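Local coordinates for protein probable hydrolase (Pseudomonas aeruginosa, PDB 7AL6) that is of unknown function but has the alpha/beta hydrolase fold and is probably a hydrolase, perhaps a lipolytic one, at residues 37-42 against 57-62. Numbering follows the deposited sequence. Where two conformers were deposited one is given.
Sequences LDNAMS and ALDFAG
With CG anti to its carbonyl carbon and beside the backbone N (chi1 -87°), Asp59 swings its carboxylate over to the 3-10 segment that begins at Ala40, where OD1 accepts the backbone N-H of Ala40. The bond is 2.8 Å from Ala40 N to Asp59 OD1, and the donor lies nearly on the line of the CG-OD1 bond. Asp59 OD1 also lies 3.3 Å from Asn39 CB. Asn39 places its own CG between backbone N and carbonyl carbon (chi1 56°), which turns the amide forward along its own chain: Asn39 OD1 accepts from Met41 N at 2.8 Å, in the carbonyl plane, closing an Asx turn. Two side-chain oxygens, one from each segment, thus hold successive N-H groups at the start of the 3-10 segment. The methyl of Ala40 packs against that of Ala57, with Ala40 CB 3.8 Å from Ala57 CB. The buried carboxylate of Asp59 also has Arg188 as a salt-bridge partner through OD2, which probably offsets its charge. The contact ties the loop following strand 28-33 to the C-terminal end of the neighbouring parallel strand 53-58 in the central sheet of the alpha/beta hydrolase fold, with helix 179-189 touching Asn39 and Met41 and strand 16-22 flanking Ala57 and Asp59.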
loop_
_atom_site.group_PDB
_atom_site.type_symbol
_atom_site.label_atom_id
_atom_site.label_comp_id
_atom_site.label_asym_id
_atom_site.label_seq_id
_atom_site.Cartn_x
_atom_site.Cartn_y
_atom_site.Cartn_z
ATOM N N LEU A 37 8.134 4.690 21.449
ATOM C CA LEU A 37 7.199 3.614 21.894
ATOM C C LEU A 37 6.109 4.159 22.826
ATOM O O LEU A 37 5.385 3.368 23.335
ATOM C CB LEU A 37 7.919 2.420 22.527
ATOM C CG LEU A 37 9.091 1.842 21.747
ATOM C CD1 LEU A 37 9.663 0.630 22.441
ATOM C CD2 LEU A 37 8.725 1.509 20.326
ATOM N N ASP A 38 5.975 5.465 23.012
ATOM C CA ASP A 38 4.858 6.018 23.762
ATOM C C ASP A 38 3.763 6.435 22.777
ATOM O O ASP A 38 3.695 5.880 21.681
ATOM C CB ASP A 38 5.338 7.196 24.619
ATOM C CG ASP A 38 6.289 6.758 25.727
ATOM O OD1 ASP A 38 6.322 5.542 26.010
ATOM O OD2 ASP A 38 6.988 7.627 26.305
ATOM N N ASN A 39 2.931 7.399 23.163
ATOM C CA ASN A 39 1.791 7.866 22.373
ATOM C C ASN A 39 1.313 9.166 22.984
ATOM O O ASN A 39 1.873 9.650 23.975
ATOM C CB ASN A 39 0.674 6.822 22.320
ATOM C CG ASN A 39 0.197 6.393 23.679
ATOM O OD1 ASN A 39 -0.293 7.203 24.444
ATOM N ND2 ASN A 39 0.276 5.075 23.957
ATOM N N ALA A 40 0.234 9.706 22.430
ATOM C CA ALA A 40 -0.233 11.016 22.852
ATOM C C ALA A 40 -0.674 11.051 24.311
ATOM O O ALA A 40 -0.810 12.136 24.880
ATOM C CB ALA A 40 -1.399 11.486 21.976
ATOM N N MET A 41 -0.980 9.925 24.923
ATOM C CA MET A 41 -1.326 9.969 26.341
ATOM C C MET A 41 -0.146 10.384 27.220
ATOM O O MET A 41 -0.350 10.715 28.388
ATOM C CB MET A 41 -1.826 8.603 26.820
ATOM C CG MET A 41 -3.204 8.175 26.275
ATOM S SD MET A 41 -4.523 9.241 26.869
ATOM C CE MET A 41 -4.778 8.596 28.531
ATOM N N SER A 42 1.012 10.550 26.625
ATOM C CA SER A 42 2.198 11.040 27.341
ATOM C C SER A 42 1.829 12.442 27.856
ATOM O O SER A 42 2.261 12.777 28.874
ATOM C CB SER A 42 3.399 11.025 26.464
ATOM O OG SER A 42 4.546 11.427 27.150
ATOM N N ALA A 57 -1.890 16.805 20.213
ATOM C CA ALA A 57 -1.033 15.763 20.761
ATOM C C ALA A 57 -1.063 14.636 19.752
ATOM O O ALA A 57 -2.030 13.853 19.695
ATOM C CB ALA A 57 -1.497 15.292 22.143
ATOM N N LEU A 58 0.013 14.542 18.994
ATOM C CA LEU A 58 0.122 13.671 17.842
ATOM C C LEU A 58 0.689 12.316 18.220
ATOM O O LEU A 58 1.650 12.232 18.986
ATOM C CB LEU A 58 1.041 14.340 16.834
ATOM C CG LEU A 58 1.184 13.728 15.453
ATOM C CD1 LEU A 58 -0.098 13.879 14.667
ATOM C CD2 LEU A 58 2.387 14.423 14.753
ATOM N N ASP A 59 0.100 11.294 17.648
ATOM C CA ASP A 59 0.641 9.934 17.722
ATOM C C ASP A 59 1.643 9.894 16.574
ATOM O O ASP A 59 1.268 10.153 15.465
ATOM C CB ASP A 59 -0.427 8.850 17.588
ATOM C CG ASP A 59 -1.097 8.470 18.890
ATOM O OD1 ASP A 59 -0.514 8.695 19.906
ATOM O OD2 ASP A 59 -2.182 7.995 18.845
ATOM N N PHE A 60 2.888 9.542 16.815
ATOM C CA PHE A 60 3.856 9.351 15.722
ATOM C C PHE A 60 3.426 8.107 14.945
ATOM O O PHE A 60 2.850 7.180 15.494
ATOM C CB PHE A 60 5.276 9.134 16.251
ATOM C CG PHE A 60 6.058 10.384 16.528
ATOM C CD1 PHE A 60 6.063 11.422 15.627
ATOM C CD2 PHE A 60 6.790 10.518 17.693
ATOM C CE1 PHE A 60 6.781 12.570 15.879
ATOM C CE2 PHE A 60 7.513 11.671 17.940
ATOM C CZ PHE A 60 7.501 12.694 17.035
ATOM N N ALA A 61 3.880 8.010 13.712
ATOM C CA ALA A 61 3.692 6.836 12.848
ATOM C C ALA A 61 4.201 5.593 13.587
ATOM O O ALA A 61 5.243 5.635 14.221
ATOM C CB ALA A 61 4.440 7.037 11.564
ATOM N N GLY A 62 3.427 4.518 13.559
ATOM C CA GLY A 62 3.750 3.240 14.208
ATOM C C GLY A 62 3.559 3.274 15.712
ATOM O O GLY A 62 3.966 2.346 16.345
#